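Long-range contacts in actva-orf6 monooxygenase (Streptomyces coelicolor, PDB 1N5Q), which probably oxidises an aromatic polyketide intermediate of actinorhodin biosynthesis with molecular oxygen, needing no metal or flavin cofactor: residues 8-13 with 63-68; 17-22 with 93-98; 24-29 with 89-94. All blocks are in the same frame, centred on the assembly; numbering follows the deposited sequence.

Interaction 1 of 3, residues 8-13 with 63-68; sequences VGFVAV and AQWESE
Phe10 and Trp65 form the hub of an antiparallel pairing between neighbouring strands, 10-17 and 58-65, of the sheet of this ferredoxin-like, dimeric alpha+beta barrel fold. The pairing opens with a classic beta bulge, in which Gly9 and Phe10 both face Trp65. Two donors therefore share one acceptor: Gly9 N and Phe10 N each lie 3.1 Å from Trp65 O, the first in the carbonyl plane and the second 36° above it. In return, Trp65 N gives a 2.8 Å bond to Phe10 O. Beyond Val11 and Gln64, a non-hydrogen-bonded pair, the ladder becomes regular, and Ala12 and Ala63 exchange two bonds, Ala12 N to Ala63 O and Ala63 N to Ala12 O, both 3.0 Å.

Side chains pack on both faces of the sheet. On the face carrying Val11, the Val8 methyls cross the Gln64 side chain, with CG2 of Val8 3.8 Å from NE2 of Gln64; OE1 of Gln64 bonds to Ser47. On the other face, the Phe10 and Trp65 side chains run alongside each other, and Trp65 CB sits at the edge of the phenyl ring. Tyr71, from helix 68-76, meets both aromatic rings, and Trp65 NE1 bonds a hexaethylene glycol, probably from the crystallisation liquor.

A CH-pi contact completes the junction with helix 68-76. With CG anti to the backbone N (chi1 178°), the Phe10 ring reaches the first turn of this helix, where Glu68 CA lies over one ring face, 4.0 Å from the ring centroid, and CB of Glu68 is 3.6 Å from CD1 of Phe10.

Interaction 2 of 3, residues 17-22 with 93-98; sequences PVDGPA and GLMGPP
The carboxylate of Asp19 lies with one flat face against Gly93: the carbonyl oxygen of Gly93 sits above CG of Asp19 at 3.5 Å, and CA of Gly93 comes within 3.4 Å of OD2 of Asp19. OD1 of Asp19 is hydrogen-bonded to Thr23 OG1 in the first turn of helix 21-31, which helps fix the carboxylate's rotation. A chi1 of 66°, placing CG between the backbone N and the carbonyl carbon, brings the group over the glycine. The pyrrolidine ring of Pro17 presents its CG-CD side to the opposing loop, where CG of Pro17 is 3.7 Å from Gly96 O and its CD 3.8 Å from Pro97 O.

Between these groups the backbones meet in a single bridge, Val18 with Leu94. It joins the end of strand 10-17, just before helix 21-31, to the loop that leads from helix 79-89 into strand 99-109, the neighbouring strand in the ferredoxin-like sheet. Its main bond runs from Met95 N to Pro17 O, 2.8 Å long and almost straight (171°), although the donor stands 43° above the carbonyl plane. Asp19 N adds a weak, more bent bond to Gly93 O.

The Met95 side chain, bent at both chi2 and chi3, folds back over the peptide that follows Val18: CG of Met95 lies 3.7 Å from Val18 C, and its SD is 4.0 Å from Asp19 CB. Val18 points away overall, packing on Gln24 and Leu27, although its CG1 is 4.4 Å from CD1 of Leu94.

Interaction 3 of 3, residues 24-29 with 89-94; sequences QHKLVE and SSLPGL
Lys26 is the first residue of the helical segment to meet the loop 89-94, crossing the side chain of Leu91 with the end of its own chain. It leaves the helix with CG anti to the carbonyl carbon, then bends at chi3 (-65°) and again at chi4. These bends carry the ammonium group back across the isobutyl group of Leu91, so that NZ of Lys26 lies 3.7 Å from Leu91 CG. From there the same nitrogen makes a weak hydrogen bond of 3.1 Å to Pro92 O, a carbonyl in the middle of the turn. The aliphatic base of Lys26 also takes part, CB lying 4.1 Å from Leu91 CD2.

Leu27, next along the helix, is the buried member of the group. The CD2 methyl of Leu91 presses against its backbone as much as its side chain, 3.6 Å from Leu27 CA and 3.8 Å from Leu27 CB. With chi1 at -166°, Leu91 holds CG anti to its own N, which directs this methyl at the helix surface where Lys26 and Leu27 join. At the end of the Leu27 side chain, it and Leu94 cross at about a right angle, and CD2 of Leu27 is 4.2 Å from CD1 of Leu94. Leu27 also rests on Val59 of strand 58-65, linking the loop to the sheet beneath the helix.

The loop contains a type II beta turn from Leu91 to Leu94, with Pro92 and Gly93 at its two central positions, the classic Pro-Gly pairing of such a turn; here it packs against one flank of helix 21-31, one of the helices that back the sheet in the ferredoxin-like fold.

From the N terminus, the chain enters strand 10-17 through interaction 1, which closes a loop of 49 intervening residues by pairing this strand with the end of strand 58-65. At the other end of the strand, on the opposite side of the chain's centre, residues 17-22 open interaction 2, completed some 70 residues later by 93-98. Interaction 3, where helix 21-31 meets 89-94, is almost nested within it and ends on the same stretch, sharing Gly93 and Leu94. Interaction 1 crosses both, since its first segment precedes both and its second lies between their halves. Together they join two sheet strands, helix 21-31 and the connection from helix 79-89 to strand 99-109.

Interaction 1 of 3, residues 8-13 with 63-68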
loop_
_atom_site.group_PDB
_atom_site.type_symbol
_atom_site.label_atom_id
_atom_site.label_comp_id
_atom_site.label_asym_id
_atom_site.label_seq_id
_atom_site.Cartn_x
_atom_site.Cartn_y
_atom_site.Cartn_z
ATOM N N VAL A 8 3.340 13.537 -2.230
ATOM C CA VAL A 8 2.392 12.632 -1.550
ATOM C C VAL A 8 2.434 12.862 -0.036
ATOM O O VAL A 8 3.336 12.343 0.661
ATOM C CB VAL A 8 2.756 11.172 -1.802
ATOM C CG1 VAL A 8 1.689 10.263 -1.190
ATOM C CG2 VAL A 8 2.922 10.890 -3.294
ATOM N N GLY A 9 1.468 13.553 0.516
ATOM C CA GLY A 9 1.455 13.886 1.928
ATOM C C GLY A 9 0.572 12.952 2.743
ATOM O O GLY A 9 0.651 12.961 3.968
ATOM N N PHE A 10 -0.326 12.200 2.060
ATOM C CA PHE A 10 -1.296 11.396 2.806
ATOM C C PHE A 10 -1.704 10.153 1.960
ATOM O O PHE A 10 -1.791 10.237 0.756
ATOM C CB PHE A 10 -2.540 12.197 3.097
ATOM C CG PHE A 10 -3.657 11.495 3.818
ATOM C CD1 PHE A 10 -3.580 11.356 5.197
ATOM C CD2 PHE A 10 -4.759 10.980 3.150
ATOM C CE1 PHE A 10 -4.600 10.725 5.902
ATOM C CE2 PHE A 10 -5.756 10.340 3.851
ATOM C CZ PHE A 10 -5.696 10.222 5.215
ATOM N N VAL A 11 -1.725 9.013 2.625
ATOM C CA VAL A 11 -2.097 7.767 1.930
ATOM C C VAL A 11 -3.206 7.037 2.664
ATOM O O VAL A 11 -3.187 6.950 3.908
ATOM C CB VAL A 11 -0.867 6.839 1.839
ATOM C CG1 VAL A 11 -1.199 5.401 1.408
ATOM C CG2 VAL A 11 0.145 7.378 0.815
ATOM N N ALA A 12 -4.141 6.434 1.902
ATOM C CA ALA A 12 -5.143 5.591 2.542
ATOM C C ALA A 12 -4.992 4.170 1.992
ATOM O O ALA A 12 -4.853 4.104 0.775
ATOM C CB ALA A 12 -6.556 6.114 2.265
ATOM N N VAL A 13 -4.984 3.131 2.826
ATOM C CA VAL A 13 -4.886 1.757 2.314
ATOM C C VAL A 13 -6.211 1.103 2.726
ATOM O O VAL A 13 -6.494 0.967 3.923
ATOM C CB VAL A 13 -3.679 0.961 2.843
ATOM C CG1 VAL A 13 -3.808 -0.512 2.347
ATOM C CG2 VAL A 13 -2.386 1.575 2.361
ATOM N N ALA A 63 -4.016 4.418 -2.041
ATOM C CA ALA A 63 -4.414 5.696 -2.696
ATOM C C ALA A 63 -3.526 6.837 -2.220
ATOM O O ALA A 63 -3.359 6.936 -1.000
ATOM C CB ALA A 63 -5.841 5.964 -2.326
ATOM N N GLN A 64 -2.959 7.572 -3.166
ATOM C CA GLN A 64 -2.106 8.721 -2.804
ATOM C C GLN A 64 -2.803 10.050 -2.907
ATOM O O GLN A 64 -3.601 10.314 -3.833
ATOM C CB GLN A 64 -0.922 8.801 -3.845
ATOM C CG GLN A 64 0.052 7.621 -3.772
ATOM C CD GLN A 64 0.954 7.668 -5.010
ATOM O OE1 GLN A 64 0.535 7.956 -6.145
ATOM N NE2 GLN A 64 2.226 7.449 -4.787
ATOM N N TRP A 65 -2.573 10.912 -1.875
ATOM C CA TRP A 65 -3.293 12.171 -1.790
ATOM C C TRP A 65 -2.258 13.259 -1.478
ATOM O O TRP A 65 -1.256 12.955 -0.829
ATOM C CB TRP A 65 -4.356 12.196 -0.673
ATOM C CG TRP A 65 -5.563 11.411 -1.113
ATOM C CD1 TRP A 65 -5.706 10.048 -0.959
ATOM C CD2 TRP A 65 -6.713 11.906 -1.779
ATOM N NE1 TRP A 65 -6.922 9.710 -1.503
ATOM C CE2 TRP A 65 -7.566 10.788 -2.006
ATOM C CE3 TRP A 65 -7.111 13.150 -2.233
ATOM C CZ2 TRP A 65 -8.785 10.915 -2.659
ATOM C CZ3 TRP A 65 -8.343 13.280 -2.883
ATOM C CH2 TRP A 65 -9.158 12.155 -3.087
ATOM N N GLU A 66 -2.509 14.478 -1.980
ATOM C CA GLU A 66 -1.503 15.513 -1.674
ATOM C C GLU A 66 -1.453 15.864 -0.189
ATOM O O GLU A 66 -0.392 16.202 0.333
ATOM C CB GLU A 66 -1.864 16.778 -2.487
ATOM C CG GLU A 66 -1.246 16.749 -3.866
ATOM C CD GLU A 66 -1.597 17.972 -4.722
ATOM O OE1 GLU A 66 -2.299 18.909 -4.269
ATOM O OE2 GLU A 66 -1.203 17.964 -5.907
ATOM N N SER A 67 -2.596 15.842 0.485
ATOM C CA SER A 67 -2.653 16.077 1.925
ATOM C C SER A 67 -3.909 15.439 2.510
ATOM O O SER A 67 -4.870 15.062 1.821
ATOM C CB SER A 67 -2.698 17.589 2.192
ATOM O OG SER A 67 -3.907 18.182 1.692
ATOM N N GLU A 68 -3.946 15.313 3.849
ATOM C CA GLU A 68 -5.125 14.866 4.562
ATOM C C GLU A 68 -6.269 15.851 4.405
ATOM O O GLU A 68 -7.454 15.551 4.287
ATOM C CB GLU A 68 -4.826 14.657 6.067
ATOM C CG GLU A 68 -6.063 14.102 6.779
ATOM C CD GLU A 68 -5.913 14.004 8.285
ATOM O OE1 GLU A 68 -4.858 13.486 8.693
ATOM O OE2 GLU A 68 -6.848 14.429 9.007
#

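Interaction 2 of 3, residues 17-22 with 93-98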
loop_
_atom_site.group_PDB
_atom_site.type_symbol
_atom_site.label_atom_id
_atom_site.label_comp_id
_atom_site.label_asym_id
_atom_site.label_seq_id
_atom_site.Cartn_x
_atom_site.Cartn_y
_atom_site.Cartn_z
ATOM N N PRO A 17 -12.643 -7.196 1.858
ATOM C CA PRO A 17 -12.660 -8.661 1.930
ATOM C C PRO A 17 -13.684 -9.253 0.965
ATOM O O PRO A 17 -14.830 -8.774 0.843
ATOM C CB PRO A 17 -13.099 -8.909 3.387
ATOM C CG PRO A 17 -13.952 -7.746 3.705
ATOM C CD PRO A 17 -13.344 -6.540 2.986
ATOM N N VAL A 18 -13.273 -10.285 0.240
ATOM C CA VAL A 18 -14.078 -10.880 -0.860
ATOM C C VAL A 18 -14.029 -12.405 -0.758
ATOM O O VAL A 18 -13.189 -12.917 -0.021
ATOM C CB VAL A 18 -13.643 -10.429 -2.279
ATOM C CG1 VAL A 18 -13.856 -8.907 -2.428
ATOM C CG2 VAL A 18 -12.174 -10.712 -2.620
ATOM N N ASP A 19 -14.925 -13.031 -1.563
ATOM C CA ASP A 19 -15.058 -14.504 -1.384
ATOM C C ASP A 19 -14.176 -15.316 -2.290
ATOM O O ASP A 19 -14.038 -16.569 -2.082
ATOM C CB ASP A 19 -16.557 -14.840 -1.512
ATOM C CG ASP A 19 -17.143 -14.606 -2.874
ATOM O OD1 ASP A 19 -16.432 -14.145 -3.818
ATOM O OD2 ASP A 19 -18.374 -14.899 -3.063
ATOM N N GLY A 20 -13.425 -14.695 -3.178
ATOM C CA GLY A 20 -12.435 -15.432 -3.987
ATOM C C GLY A 20 -12.056 -14.600 -5.188
ATOM O O GLY A 20 -12.428 -13.436 -5.359
ATOM N N PRO A 21 -11.234 -15.162 -6.096
ATOM C CA PRO A 21 -10.708 -14.488 -7.237
ATOM C C PRO A 21 -11.730 -13.951 -8.216
ATOM O O PRO A 21 -11.542 -12.909 -8.873
ATOM C CB PRO A 21 -9.785 -15.539 -7.923
ATOM C CG PRO A 21 -9.956 -16.788 -7.153
ATOM C CD PRO A 21 -10.696 -16.544 -5.882
ATOM N N ALA A 22 -12.855 -14.687 -8.363
ATOM C CA ALA A 22 -13.850 -14.161 -9.298
ATOM C C ALA A 22 -14.394 -12.815 -8.785
ATOM O O ALA A 22 -14.539 -11.920 -9.616
ATOM C CB ALA A 22 -14.951 -15.196 -9.514
ATOM N N GLY A 93 -20.479 -11.049 -3.327
ATOM C CA GLY A 93 -19.148 -11.620 -3.123
ATOM C C GLY A 93 -18.307 -10.836 -2.117
ATOM O O GLY A 93 -17.284 -11.345 -1.635
ATOM N N LEU A 94 -18.747 -9.615 -1.797
ATOM C CA LEU A 94 -18.061 -8.873 -0.715
ATOM C C LEU A 94 -18.344 -9.599 0.584
ATOM O O LEU A 94 -19.495 -10.102 0.762
ATOM C CB LEU A 94 -18.579 -7.450 -0.687
ATOM C CG LEU A 94 -17.818 -6.342 -1.402
ATOM C CD1 LEU A 94 -17.537 -6.601 -2.868
ATOM C CD2 LEU A 94 -18.693 -5.108 -1.234
ATOM N N MET A 95 -17.386 -9.736 1.501
ATOM C CA MET A 95 -17.619 -10.480 2.729
ATOM C C MET A 95 -17.607 -9.628 3.992
ATOM O O MET A 95 -17.544 -10.198 5.077
ATOM C CB MET A 95 -16.557 -11.575 2.883
ATOM C CG MET A 95 -16.684 -12.614 1.749
ATOM S SD MET A 95 -18.133 -13.682 2.025
ATOM C CE MET A 95 -19.303 -13.025 0.862
ATOM N N GLY A 96 -17.673 -8.309 3.877
ATOM C CA GLY A 96 -17.653 -7.451 5.052
ATOM C C GLY A 96 -17.368 -6.031 4.546
ATOM O O GLY A 96 -17.068 -5.742 3.368
ATOM N N PRO A 97 -17.482 -5.077 5.468
ATOM C CA PRO A 97 -17.240 -3.690 5.112
ATOM C C PRO A 97 -15.744 -3.505 4.894
ATOM O O PRO A 97 -14.874 -4.162 5.464
ATOM C CB PRO A 97 -17.752 -2.875 6.290
ATOM C CG PRO A 97 -17.797 -3.846 7.412
ATOM C CD PRO A 97 -17.845 -5.262 6.886
ATOM N N PRO A 98 -15.405 -2.535 4.052
ATOM C CA PRO A 98 -13.989 -2.254 3.808
ATOM C C PRO A 98 -13.273 -1.754 5.063
ATOM O O PRO A 98 -13.898 -1.013 5.878
ATOM C CB PRO A 98 -14.008 -1.096 2.811
ATOM C CG PRO A 98 -15.357 -1.087 2.225
ATOM C CD PRO A 98 -16.286 -1.686 3.251
#

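Interaction 3 of 3, residues 24-29 with 89-94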
loop_
_atom_site.group_PDB
_atom_site.type_symbol
_atom_site.label_atom_id
_atom_site.label_comp_id
_atom_site.label_asym_id
_atom_site.label_seq_id
_atom_site.Cartn_x
_atom_site.Cartn_y
_atom_site.Cartn_z
ATOM N N GLN A 24 -12.773 -10.897 -6.675
ATOM C CA GLN A 24 -11.693 -9.914 -6.862
ATOM C C GLN A 24 -11.727 -9.222 -8.234
ATOM O O GLN A 24 -11.613 -8.015 -8.372
ATOM C CB GLN A 24 -10.258 -10.478 -6.767
ATOM C CG GLN A 24 -10.022 -11.012 -5.358
ATOM C CD GLN A 24 -8.634 -11.659 -5.375
ATOM O OE1 GLN A 24 -8.230 -12.417 -6.271
ATOM N NE2 GLN A 24 -7.843 -11.272 -4.367
ATOM N N HIS A 25 -11.851 -10.011 -9.294
ATOM C CA HIS A 25 -11.863 -9.469 -10.658
ATOM C C HIS A 25 -13.068 -8.552 -10.875
ATOM O O HIS A 25 -12.915 -7.466 -11.483
ATOM C CB HIS A 25 -11.958 -10.675 -11.622
ATOM C CG HIS A 25 -12.298 -10.259 -13.024
ATOM N ND1 HIS A 25 -13.509 -10.527 -13.618
ATOM C CD2 HIS A 25 -11.562 -9.538 -13.912
ATOM C CE1 HIS A 25 -13.492 -9.996 -14.835
ATOM N NE2 HIS A 25 -12.323 -9.395 -15.051
ATOM N N LYS A 26 -14.229 -8.990 -10.408
ATOM C CA LYS A 26 -15.424 -8.175 -10.574
ATOM C C LYS A 26 -15.367 -6.849 -9.802
ATOM O O LYS A 26 -15.791 -5.792 -10.340
ATOM C CB LYS A 26 -16.672 -8.952 -10.167
ATOM C CG LYS A 26 -16.999 -10.134 -11.100
ATOM C CD LYS A 26 -18.426 -10.574 -10.805
ATOM C CE LYS A 26 -18.654 -11.122 -9.443
ATOM N NZ LYS A 26 -19.250 -10.310 -8.329
ATOM N N LEU A 27 -14.765 -6.897 -8.596
ATOM C CA LEU A 27 -14.679 -5.623 -7.844
ATOM C C LEU A 27 -13.706 -4.637 -8.482
ATOM O O LEU A 27 -14.027 -3.448 -8.534
ATOM C CB LEU A 27 -14.275 -5.892 -6.383
ATOM C CG LEU A 27 -14.052 -4.712 -5.461
ATOM C CD1 LEU A 27 -15.252 -3.780 -5.388
ATOM C CD2 LEU A 27 -13.784 -5.242 -4.020
ATOM N N VAL A 28 -12.547 -5.134 -8.965
ATOM C CA VAL A 28 -11.652 -4.176 -9.647
ATOM C C VAL A 28 -12.310 -3.653 -10.912
ATOM O O VAL A 28 -12.156 -2.477 -11.205
ATOM C CB VAL A 28 -10.295 -4.830 -9.957
ATOM C CG1 VAL A 28 -9.372 -3.860 -10.683
ATOM C CG2 VAL A 28 -9.673 -5.237 -8.621
ATOM N N GLU A 29 -13.005 -4.545 -11.620
ATOM C CA GLU A 29 -13.673 -4.151 -12.877
ATOM C C GLU A 29 -14.712 -3.045 -12.631
ATOM O O GLU A 29 -14.807 -2.033 -13.350
ATOM C CB GLU A 29 -14.360 -5.401 -13.441
ATOM C CG GLU A 29 -15.322 -5.187 -14.585
ATOM C CD GLU A 29 -15.521 -6.553 -15.297
ATOM O OE1 GLU A 29 -14.907 -7.555 -14.833
ATOM O OE2 GLU A 29 -16.213 -6.598 -16.301
ATOM N N SER A 89 -20.206 -1.410 -2.369
ATOM C CA SER A 89 -20.637 -2.451 -1.403
ATOM C C SER A 89 -21.802 -3.270 -1.899
ATOM O O SER A 89 -22.278 -4.154 -1.164
ATOM C CB SER A 89 -21.065 -1.730 -0.110
ATOM O OG SER A 89 -22.269 -1.098 -0.472
ATOM N N SER A 90 -22.365 -2.902 -3.051
ATOM C CA SER A 90 -23.523 -3.570 -3.579
ATOM C C SER A 90 -23.212 -4.778 -4.433
ATOM O O SER A 90 -24.128 -5.476 -4.870
ATOM C CB SER A 90 -24.364 -2.545 -4.404
ATOM O OG SER A 90 -24.791 -1.590 -3.411
ATOM N N LEU A 91 -21.947 -5.079 -4.646
ATOM C CA LEU A 91 -21.557 -6.238 -5.458
ATOM C C LEU A 91 -21.661 -7.541 -4.736
ATOM O O LEU A 91 -21.187 -7.711 -3.617
ATOM C CB LEU A 91 -20.039 -6.028 -5.774
ATOM C CG LEU A 91 -19.469 -6.906 -6.880
ATOM C CD1 LEU A 91 -20.081 -6.543 -8.249
ATOM C CD2 LEU A 91 -17.964 -6.721 -7.003
ATOM N N PRO A 92 -22.221 -8.599 -5.300
ATOM C CA PRO A 92 -22.212 -9.914 -4.673
ATOM C C PRO A 92 -20.786 -10.428 -4.450
ATOM O O PRO A 92 -19.922 -10.169 -5.305
ATOM C CB PRO A 92 -22.929 -10.818 -5.675
ATOM C CG PRO A 92 -23.569 -9.917 -6.671
ATOM C CD PRO A 92 -22.905 -8.563 -6.634
ATOM N N GLY A 93 -20.479 -11.049 -3.327
ATOM C CA GLY A 93 -19.148 -11.620 -3.123
ATOM C C GLY A 93 -18.307 -10.836 -2.117
ATOM O O GLY A 93 -17.284 -11.345 -1.635
ATOM N N LEU A 94 -18.747 -9.615 -1.797
ATOM C CA LEU A 94 -18.061 -8.873 -0.715
ATOM C C LEU A 94 -18.344 -9.599 0.584
ATOM O O LEU A 94 -19.495 -10.102 0.762
ATOM C CB LEU A 94 -18.579 -7.450 -0.687
ATOM C CG LEU A 94 -17.818 -6.342 -1.402
ATOM C CD1 LEU A 94 -17.537 -6.601 -2.868
ATOM C CD2 LEU A 94 -18.693 -5.108 -1.234
#